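Local coordinates for protein Wss1p (Saccharomyces cerevisiae FostersO, PDB 5XBN) that cleaves proteins bound to DNA as a zinc metalloendopeptidase, acting in the repair of toxic DNA-protein cross-links such as trapped topoisomerase 1, at residues Val66-Leu80 with Gly87-Glu100. Numbering follows the deposited sequence.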
ATOM      1  N   VAL A  66       0.087  10.685  -1.753  1.00 19.21           N
ATOM      2  CA  VAL A  66       1.023   9.849  -2.517  1.00 18.01           C
ATOM      3  C   VAL A  66       0.864  10.182  -4.000  1.00 20.65           C
ATOM      4  O   VAL A  66      -0.253  10.299  -4.481  1.00 24.30           O
ATOM      5  CB  VAL A  66       0.784   8.341  -2.294  1.00 22.06           C
ATOM      6  CG1 VAL A  66       1.662   7.489  -3.236  1.00 18.33           C
ATOM      7  CG2 VAL A  66       1.053   7.961  -0.841  1.00 24.54           C
ATOM      8  N   THR A  67       1.966  10.357  -4.724  1.00 21.18           N
ATOM      9  CA  THR A  67       1.836  10.661  -6.141  1.00 19.76           C
ATOM     10  C   THR A  67       1.625   9.371  -6.923  1.00 20.37           C
ATOM     11  O   THR A  67       0.621   9.225  -7.616  1.00 23.00           O
ATOM     12  CB  THR A  67       3.050  11.435  -6.674  1.00 23.92           C
ATOM     13  OG1 THR A  67       3.173  12.664  -5.933  1.00 22.09           O
ATOM     14  CG2 THR A  67       2.869  11.756  -8.147  1.00 23.92           C
ATOM     15  N   ASN A  68       2.558   8.431  -6.786  1.00 18.81           N
ATOM     16  CA  ASN A  68       2.466   7.133  -7.455  1.00 17.06           C
ATOM     17  C   ASN A  68       2.409   5.980  -6.473  1.00 19.41           C
ATOM     18  O   ASN A  68       3.257   5.896  -5.589  1.00 21.32           O
ATOM     19  CB  ASN A  68       3.675   6.896  -8.370  1.00 17.57           C
ATOM     20  CG  ASN A  68       3.752   7.892  -9.501  1.00 21.81           C
ATOM     21  OD1 ASN A  68       2.948   7.848 -10.423  1.00 21.88           O
ATOM     22  ND2 ASN A  68       4.729   8.788  -9.438  1.00 23.67           N
ATOM     23  N   LEU A  69       1.438   5.090  -6.650  1.00 16.39           N
ATOM     24  CA  LEU A  69       1.402   3.828  -5.913  1.00 17.09           C
ATOM     25  C   LEU A  69       1.554   2.712  -6.929  1.00 18.35           C
ATOM     26  O   LEU A  69       0.682   2.527  -7.765  1.00 17.66           O
ATOM     27  CB  LEU A  69       0.086   3.667  -5.142  1.00 17.30           C
ATOM     28  CG  LEU A  69      -0.102   2.306  -4.461  1.00 18.54           C
ATOM     29  CD1 LEU A  69       0.995   2.063  -3.455  1.00 19.90           C
ATOM     30  CD2 LEU A  69      -1.485   2.227  -3.809  1.00 22.83           C
ATOM     31  N   VAL A  70       2.646   1.962  -6.862  1.00 17.10           N
ATOM     32  CA  VAL A  70       2.943   1.027  -7.936  1.00 18.24           C
ATOM     33  C   VAL A  70       3.371  -0.341  -7.412  1.00 20.56           C
ATOM     34  O   VAL A  70       3.829  -0.474  -6.278  1.00 18.82           O
ATOM     35  CB  VAL A  70       4.053   1.590  -8.869  1.00 20.72           C
ATOM     36  CG1 VAL A  70       3.645   2.942  -9.485  1.00 24.78           C
ATOM     37  CG2 VAL A  70       5.343   1.736  -8.121  1.00 23.18           C
ATOM     38  N   GLU A  71       3.207  -1.361  -8.254  1.00 18.93           N
ATOM     39  CA  GLU A  71       3.675  -2.711  -7.952  1.00 18.16           C
ATOM     40  C   GLU A  71       5.159  -2.852  -8.281  1.00 23.26           C
ATOM     41  O   GLU A  71       5.621  -2.294  -9.276  1.00 21.61           O
ATOM     42  CB  GLU A  71       2.894  -3.738  -8.764  1.00 20.62           C
ATOM     43  CG  GLU A  71       3.401  -5.159  -8.581  1.00 20.61           C
ATOM     44  CD  GLU A  71       2.697  -6.149  -9.476  1.00 23.61           C
ATOM     45  OE1 GLU A  71       2.068  -5.726 -10.469  1.00 23.02           O
ATOM     46  OE2 GLU A  71       2.782  -7.355  -9.170  1.00 26.66           O
ATOM     47  N   PHE A  72       5.906  -3.592  -7.468  1.00 21.26           N
ATOM     48  CA  PHE A  72       7.235  -4.034  -7.897  1.00 21.30           C
ATOM     49  C   PHE A  72       7.401  -5.478  -7.439  1.00 24.60           C
ATOM     50  O   PHE A  72       6.512  -6.019  -6.777  1.00 23.31           O
ATOM     51  CB  PHE A  72       8.344  -3.042  -7.427  1.00 22.97           C
ATOM     52  CG  PHE A  72       8.704  -3.082  -5.949  1.00 22.58           C
ATOM     53  CD1 PHE A  72       9.976  -2.694  -5.521  1.00 24.77           C
ATOM     54  CD2 PHE A  72       7.813  -3.542  -5.003  1.00 22.79           C
ATOM     55  CE1 PHE A  72      10.310  -2.700  -4.160  1.00 27.69           C
ATOM     56  CE2 PHE A  72       8.150  -3.581  -3.657  1.00 22.53           C
ATOM     57  CZ  PHE A  72       9.391  -3.154  -3.236  1.00 25.17           C
ATOM     58  N   TYR A  73       8.462  -6.131  -7.894  1.00 23.00           N
ATOM     59  CA  TYR A  73       8.666  -7.549  -7.628  1.00 25.37           C
ATOM     60  C   TYR A  73      10.167  -7.800  -7.576  1.00 25.76           C
ATOM     61  O   TYR A  73      10.734  -8.389  -8.494  1.00 27.22           O
ATOM     62  CB  TYR A  73       7.995  -8.405  -8.715  1.00 26.65           C
ATOM     63  CG  TYR A  73       7.891  -9.869  -8.377  1.00 24.10           C
ATOM     64  CD1 TYR A  73       7.021 -10.315  -7.396  1.00 26.17           C
ATOM     65  CD2 TYR A  73       8.659 -10.811  -9.056  1.00 33.19           C
ATOM     66  CE1 TYR A  73       6.929 -11.663  -7.080  1.00 30.05           C
ATOM     67  CE2 TYR A  73       8.573 -12.161  -8.746  1.00 34.00           C
ATOM     68  CZ  TYR A  73       7.707 -12.579  -7.759  1.00 39.53           C
ATOM     69  OH  TYR A  73       7.617 -13.920  -7.452  1.00 39.75           O
ATOM     70  N   PRO A  74      10.827  -7.313  -6.516  1.00 26.06           N
ATOM     71  CA  PRO A  74      12.293  -7.309  -6.498  1.00 27.14           C
ATOM     72  C   PRO A  74      12.878  -8.707  -6.318  1.00 30.83           C
ATOM     73  O   PRO A  74      12.231  -9.570  -5.724  1.00 29.95           O
ATOM     74  CB  PRO A  74      12.630  -6.413  -5.301  1.00 29.79           C
ATOM     75  CG  PRO A  74      11.440  -6.482  -4.425  1.00 31.65           C
ATOM     76  CD  PRO A  74      10.255  -6.653  -5.327  1.00 28.74           C
ATOM     77  N   ARG A  75      14.082  -8.918  -6.841  1.00 31.63           N
ATOM     78  CA  ARG A  75      14.781 -10.193  -6.670  1.00 37.30           C
ATOM     79  C   ARG A  75      15.005 -10.468  -5.192  1.00 38.23           C
ATOM     80  O   ARG A  75      14.900 -11.607  -4.738  1.00 44.46           O
ATOM     81  CB  ARG A  75      16.114 -10.182  -7.419  1.00 41.35           C
ATOM     82  CG  ARG A  75      15.994 -10.541  -8.882  1.00 45.38           C
ATOM     83  CD  ARG A  75      15.565 -11.987  -9.042  1.00 50.48           C
ATOM     84  NE  ARG A  75      16.644 -12.917  -8.718  1.00 52.23           N
ATOM     85  CZ  ARG A  75      16.520 -14.241  -8.750  1.00 47.93           C
ATOM     86  NH1 ARG A  75      15.358 -14.789  -9.084  1.00 51.77           N
ATOM     87  NH2 ARG A  75      17.551 -15.017  -8.444  1.00 45.83           N
ATOM     88  N   ASP A  76      15.309  -9.405  -4.453  1.00 35.22           N
ATOM     89  CA  ASP A  76      15.448  -9.464  -3.003  1.00 39.45           C
ATOM     90  C   ASP A  76      14.106  -9.856  -2.390  1.00 39.76           C
ATOM     91  O   ASP A  76      13.189  -9.036  -2.329  1.00 35.39           O
ATOM     92  CB  ASP A  76      15.926  -8.108  -2.466  1.00 35.25           C
ATOM     93  CG  ASP A  76      16.131  -8.103  -0.962  1.00 39.76           C
ATOM     94  OD1 ASP A  76      15.752  -9.089  -0.293  1.00 38.73           O
ATOM     95  OD2 ASP A  76      16.667  -7.097  -0.444  1.00 38.98           O
ATOM     96  N   GLN A  77      13.998 -11.098  -1.923  1.00 37.07           N
ATOM     97  CA  GLN A  77      12.710 -11.638  -1.482  1.00 37.76           C
ATOM     98  C   GLN A  77      12.222 -11.094  -0.139  1.00 35.75           C
ATOM     99  O   GLN A  77      11.053 -11.246   0.193  1.00 40.84           O
ATOM    100  CB  GLN A  77      12.778 -13.170  -1.428  1.00 43.59           C
ATOM    101  CG  GLN A  77      13.065 -13.802  -2.782  1.00 45.55           C
ATOM    102  CD  GLN A  77      12.991 -15.322  -2.770  1.00 55.77           C
ATOM    103  OE1 GLN A  77      12.312 -15.922  -1.933  1.00 57.38           O
ATOM    104  NE2 GLN A  77      13.695 -15.952  -3.706  1.00 53.59           N
ATOM    105  N   ARG A  78      13.095 -10.450   0.628  1.00 37.39           N
ATOM    106  CA  ARG A  78      12.678  -9.903   1.913  1.00 36.25           C
ATOM    107  C   ARG A  78      12.029  -8.530   1.741  1.00 35.77           C
ATOM    108  O   ARG A  78      11.445  -7.983   2.674  1.00 36.22           O
ATOM    109  CB  ARG A  78      13.859  -9.811   2.876  1.00 37.58           C
ATOM    110  CG  ARG A  78      13.812 -10.855   3.988  1.00 45.44           C
ATOM    111  N   LEU A  79      12.130  -7.992   0.532  1.00 31.90           N
ATOM    112  CA  LEU A  79      11.594  -6.673   0.220  1.00 30.92           C
ATOM    113  C   LEU A  79      10.096  -6.746  -0.115  1.00 29.67           C
ATOM    114  O   LEU A  79       9.695  -7.427  -1.060  1.00 31.21           O
ATOM    115  CB  LEU A  79      12.383  -6.071  -0.942  1.00 30.99           C
ATOM    116  CG  LEU A  79      12.323  -4.575  -1.201  1.00 33.00           C
ATOM    117  CD1 LEU A  79      12.394  -3.804   0.114  1.00 32.89           C
ATOM    118  CD2 LEU A  79      13.481  -4.219  -2.115  1.00 30.21           C
ATOM    119  N   LEU A  80       9.276  -6.042   0.662  1.00 24.95           N
ATOM    120  CA  LEU A  80       7.825  -6.086   0.486  1.00 21.47           C
ATOM    121  C   LEU A  80       7.239  -4.748   0.036  1.00 23.24           C
ATOM    122  O   LEU A  80       6.156  -4.695  -0.548  1.00 21.76           O
ATOM    123  CB  LEU A  80       7.153  -6.507   1.788  1.00 27.33           C
ATOM    124  CG  LEU A  80       7.441  -7.928   2.267  1.00 32.66           C
ATOM    125  CD1 LEU A  80       6.687  -8.206   3.556  1.00 35.58           C
ATOM    126  CD2 LEU A  80       7.066  -8.913   1.193  1.00 31.14           C
ATOM    127  N   GLY A  87       6.581   9.672  -0.003  1.00 22.93           N
ATOM    128  CA  GLY A  87       5.287   9.544  -0.638  1.00 20.69           C
ATOM    129  C   GLY A  87       5.237   9.884  -2.109  1.00 23.93           C
ATOM    130  O   GLY A  87       4.204   9.709  -2.732  1.00 23.25           O
ATOM    131  N   SER A  88       6.336  10.368  -2.684  1.00 20.63           N
ATOM    132  CA  SER A  88       6.336  10.590  -4.123  1.00 20.58           C
ATOM    133  C   SER A  88       6.018   9.283  -4.841  1.00 21.24           C
ATOM    134  O   SER A  88       5.233   9.238  -5.794  1.00 21.94           O
ATOM    135  CB  SER A  88       7.673  11.130  -4.604  1.00 29.45           C
ATOM    136  OG  SER A  88       7.550  11.476  -5.969  1.00 35.17           O
ATOM    137  N   LYS A  89       6.632   8.214  -4.368  1.00 17.77           N
ATOM    138  CA  LYS A  89       6.340   6.890  -4.912  1.00 17.55           C
ATOM    139  C   LYS A  89       6.337   5.869  -3.793  1.00 20.09           C
ATOM    140  O   LYS A  89       7.279   5.797  -3.002  1.00 21.97           O
ATOM    141  CB  LYS A  89       7.364   6.506  -5.991  1.00 21.31           C
ATOM    142  CG  LYS A  89       7.023   5.204  -6.726  1.00 20.19           C
ATOM    143  CD  LYS A  89       8.121   4.791  -7.707  1.00 22.61           C
ATOM    144  CE  LYS A  89       8.248   5.746  -8.869  1.00 28.23           C
ATOM    145  NZ  LYS A  89       9.383   5.351  -9.771  1.00 24.51           N
ATOM    146  N   ILE A  90       5.256   5.096  -3.701  1.00 17.48           N
ATOM    147  CA  ILE A  90       5.260   3.942  -2.823  1.00 14.55           C
ATOM    148  C   ILE A  90       5.177   2.721  -3.699  1.00 17.14           C
ATOM    149  O   ILE A  90       4.325   2.659  -4.581  1.00 18.38           O
ATOM    150  CB  ILE A  90       4.100   3.967  -1.814  1.00 17.24           C
ATOM    151  CG1 ILE A  90       4.421   4.980  -0.718  1.00 19.60           C
ATOM    152  CG2 ILE A  90       3.932   2.593  -1.165  1.00 16.55           C
ATOM    153  CD1 ILE A  90       3.299   5.148   0.288  1.00 18.18           C
HETATM  154  N   MSE A  91       6.116   1.795  -3.503  1.00 16.69           N
HETATM  155  CA  MSE A  91       6.111   0.527  -4.225  1.00 20.78           C
HETATM  156  C   MSE A  91       5.632  -0.583  -3.302  1.00 19.71           C
HETATM  157  O   MSE A  91       6.013  -0.637  -2.138  1.00 24.06           O
HETATM  158  CB  MSE A  91       7.508   0.224  -4.793  1.00 20.74           C
HETATM  159  CG  MSE A  91       7.918   1.265  -5.813  1.00 26.45           C
HETATM  160 SE   MSE A  91       9.726   1.223  -6.583  0.44 30.74          SE
HETATM  161  CE  MSE A  91      10.696   1.870  -5.060  1.00 32.95           C
ATOM    162  N   LEU A  92       4.769  -1.449  -3.823  1.00 18.09           N
ATOM    163  CA  LEU A  92       4.250  -2.584  -3.067  1.00 20.18           C
ATOM    164  C   LEU A  92       4.480  -3.876  -3.820  1.00 19.40           C
ATOM    165  O   LEU A  92       4.169  -3.958  -4.999  1.00 21.91           O
ATOM    166  CB  LEU A  92       2.745  -2.441  -2.815  1.00 19.68           C
ATOM    167  CG  LEU A  92       2.180  -1.304  -1.955  1.00 21.64           C
ATOM    168  CD1 LEU A  92       0.643  -1.413  -1.933  1.00 22.55           C
ATOM    169  CD2 LEU A  92       2.759  -1.375  -0.561  1.00 23.06           C
ATOM    170  N   ARG A  93       4.992  -4.888  -3.132  1.00 20.56           N
ATOM    171  CA  ARG A  93       4.990  -6.248  -3.662  1.00 20.32           C
ATOM    172  C   ARG A  93       3.584  -6.812  -3.538  1.00 22.53           C
ATOM    173  O   ARG A  93       3.022  -6.822  -2.444  1.00 23.21           O
ATOM    174  CB  ARG A  93       5.982  -7.137  -2.914  1.00 21.06           C
ATOM    175  CG  ARG A  93       6.006  -8.570  -3.452  1.00 27.06           C
ATOM    176  CD  ARG A  93       6.808  -9.487  -2.530  1.00 29.32           C
ATOM    177  NE  ARG A  93       8.248  -9.228  -2.565  1.00 28.04           N
ATOM    178  CZ  ARG A  93       9.079  -9.728  -3.473  1.00 33.89           C
ATOM    179  NH1 ARG A  93       8.618 -10.512  -4.439  1.00 35.15           N
ATOM    180  NH2 ARG A  93      10.373  -9.451  -3.413  1.00 32.83           N
ATOM    181  N   LEU A  94       3.012  -7.257  -4.656  1.00 22.06           N
ATOM    182  CA  LEU A  94       1.660  -7.818  -4.670  1.00 21.05           C
ATOM    183  C   LEU A  94       1.668  -9.339  -4.767  1.00 26.60           C
ATOM    184  O   LEU A  94       0.676  -9.993  -4.460  1.00 27.72           O
ATOM    185  CB  LEU A  94       0.856  -7.266  -5.849  1.00 25.10           C
ATOM    186  CG  LEU A  94       0.642  -5.758  -5.947  1.00 23.42           C
ATOM    187  CD1 LEU A  94      -0.216  -5.461  -7.162  1.00 21.84           C
ATOM    188  CD2 LEU A  94      -0.002  -5.203  -4.684  1.00 22.51           C
ATOM    189  N   ARG A  95       2.792  -9.888  -5.204  1.00 26.10           N
ATOM    190  CA  ARG A  95       2.874 -11.304  -5.556  1.00 28.44           C
ATOM    191  C   ARG A  95       3.843 -12.080  -4.672  1.00 30.63           C
ATOM    192  O   ARG A  95       4.856 -11.539  -4.239  1.00 29.99           O
ATOM    193  CB  ARG A  95       3.295 -11.435  -7.020  1.00 23.88           C
ATOM    194  CG  ARG A  95       2.315 -10.826  -7.996  1.00 26.09           C
ATOM    195  CD  ARG A  95       2.959 -10.646  -9.355  1.00 28.98           C
ATOM    196  NE  ARG A  95       2.089  -9.906 -10.253  1.00 25.84           N
ATOM    197  CZ  ARG A  95       1.165 -10.472 -11.023  1.00 32.26           C
ATOM    198  NH1 ARG A  95       1.006 -11.794 -11.003  1.00 30.14           N
ATOM    199  NH2 ARG A  95       0.405  -9.719 -11.807  1.00 26.91           N
ATOM    200  N   CYS A  96       3.541 -13.354  -4.423  1.00 31.11           N
ATOM    201  CA  CYS A  96       4.444 -14.222  -3.658  1.00 35.71           C
ATOM    202  C   CYS A  96       5.829 -14.302  -4.296  1.00 36.05           C
ATOM    203  O   CYS A  96       5.959 -14.463  -5.514  1.00 39.04           O
ATOM    204  CB  CYS A  96       3.848 -15.629  -3.519  1.00 42.48           C
ATOM    205  SG  CYS A  96       2.686 -15.802  -2.146  1.00 61.88           S
ATOM    206  N   SER A  97       6.862 -14.192  -3.466  1.00 39.61           N
ATOM    207  CA  SER A  97       8.231 -14.078  -3.957  1.00 40.62           C
ATOM    208  C   SER A  97       8.782 -15.405  -4.472  1.00 45.67           C
ATOM    209  O   SER A  97       9.846 -15.439  -5.086  1.00 52.10           O
ATOM    210  CB  SER A  97       9.144 -13.531  -2.859  1.00 43.59           C
ATOM    211  OG  SER A  97       9.158 -14.389  -1.731  1.00 49.09           O
ATOM    212  N   THR A  98       8.061 -16.493  -4.215  1.00 44.88           N
ATOM    213  CA  THR A  98       8.443 -17.805  -4.734  1.00 46.32           C
ATOM    214  C   THR A  98       7.444 -18.333  -5.758  1.00 46.89           C
ATOM    215  O   THR A  98       7.538 -19.486  -6.182  1.00 52.37           O
ATOM    216  CB  THR A  98       8.585 -18.859  -3.609  1.00 47.62           C
ATOM    217  OG1 THR A  98       7.340 -18.994  -2.913  1.00 46.21           O
ATOM    218  CG2 THR A  98       9.684 -18.471  -2.635  1.00 47.03           C
ATOM    219  N   ASP A  99       6.484 -17.497  -6.145  1.00 44.98           N
ATOM    220  CA  ASP A  99       5.562 -17.835  -7.228  1.00 43.70           C
ATOM    221  C   ASP A  99       4.812 -16.604  -7.733  1.00 43.64           C
ATOM    222  O   ASP A  99       3.821 -16.177  -7.129  1.00 42.93           O
ATOM    223  CB  ASP A  99       4.561 -18.907  -6.781  1.00 42.95           C
ATOM    224  CG  ASP A  99       3.565 -19.269  -7.873  1.00 44.24           C
ATOM    225  OD1 ASP A  99       3.802 -18.911  -9.047  1.00 45.15           O
ATOM    226  OD2 ASP A  99       2.549 -19.925  -7.561  1.00 50.50           O
ATOM    227  N   GLU A 100       5.283 -16.064  -8.855  1.00 42.22           N
ATOM    228  CA  GLU A 100       4.671 -14.912  -9.519  1.00 38.71           C
ATOM    229  C   GLU A 100       3.157 -14.993  -9.703  1.00 40.58           C
ATOM    230  O   GLU A 100       2.492 -13.967  -9.756  1.00 35.53           O
ATOM    231  CB  GLU A 100       5.284 -14.714 -10.902  1.00 40.68           C
ATOM    232  CG  GLU A 100       6.682 -14.165 -10.932  1.00 47.19           C
ATOM    233  CD  GLU A 100       7.149 -13.967 -12.356  1.00 43.32           C
ATOM    234  OE1 GLU A 100       6.414 -14.402 -13.267  1.00 47.87           O
ATOM    235  OE2 GLU A 100       8.233 -13.380 -12.564  1.00 53.42           O
TER
HETATM  236  O   HOH W   1       4.401  -7.889  -7.041  1.00 24.07           O
HETATM  237  O   HOH W   2       0.922  -7.190 -12.510  1.00 25.97           O
HETATM  238  O   HOH W   3      10.613 -12.053  -5.707  1.00 38.74           O
HETATM  239  O   HOH W   4       3.538  -5.813   0.001  1.00 27.94           O
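The carbonyl oxygen C96 O is gripped by two donors: Y73 OH, which reaches across to it at 2.6 Å, and D99 N, which closes the turn 96-99. R95 CB packs near Y73 CE1. Beside Y73, the guanidinium of R93 is held by the loop that follows strand 68-72. Its NE gives a nearly straight bond to L79 O (2.8 Å, 160°), with the oxygen in the guanidinium plane, while NH2 donates to P74 O at 3.0 Å and NH1 to a water that also bonds P74 O. These bonds set the rotation of the flat group, and P74 CD and S97 CB flank its opposite faces toward the rim; a bend at chi3 (-71°) turns it into the loop. The R93 backbone N adds a bond to L80 O.

E71, pointing to the face opposite F72, offers the syn lone pair of OE2 to R95 NE at 2.9 Å, a salt bridge with carboxylate and guanidinium almost coplanar (14° apart). A water links E71 OE1 with R95 NH2, and R95 NH1 bonds E100 O and P39 O, while E71 OE1 also accepts from L35 N.

Upstream of these bonds, strands 68-72 and 89-93 run parallel, with N68 O and V70 O accepting from I90 N and L92 N, and I90 O and L92 O from V70 N and F72 N. The CB of selenomethionine M91 sits over the centre of the F72 ring, a CH-pi contact; P74 CD lies over the opposite face. M91 SE lies oblique to the ring, a Met-aromatic contact. L69 CD1 meets I90 CG2 and L92 CD1 on the other face of the sheet, where I90 also lies beside E116, the probable catalytic glutamate. R93 thus anchors the loop 74-80, Y73 OH holds the turn 96-99, and the E71-R95 bridge, probably strengthened by its burial, joins the end of one strand to the segment after the other.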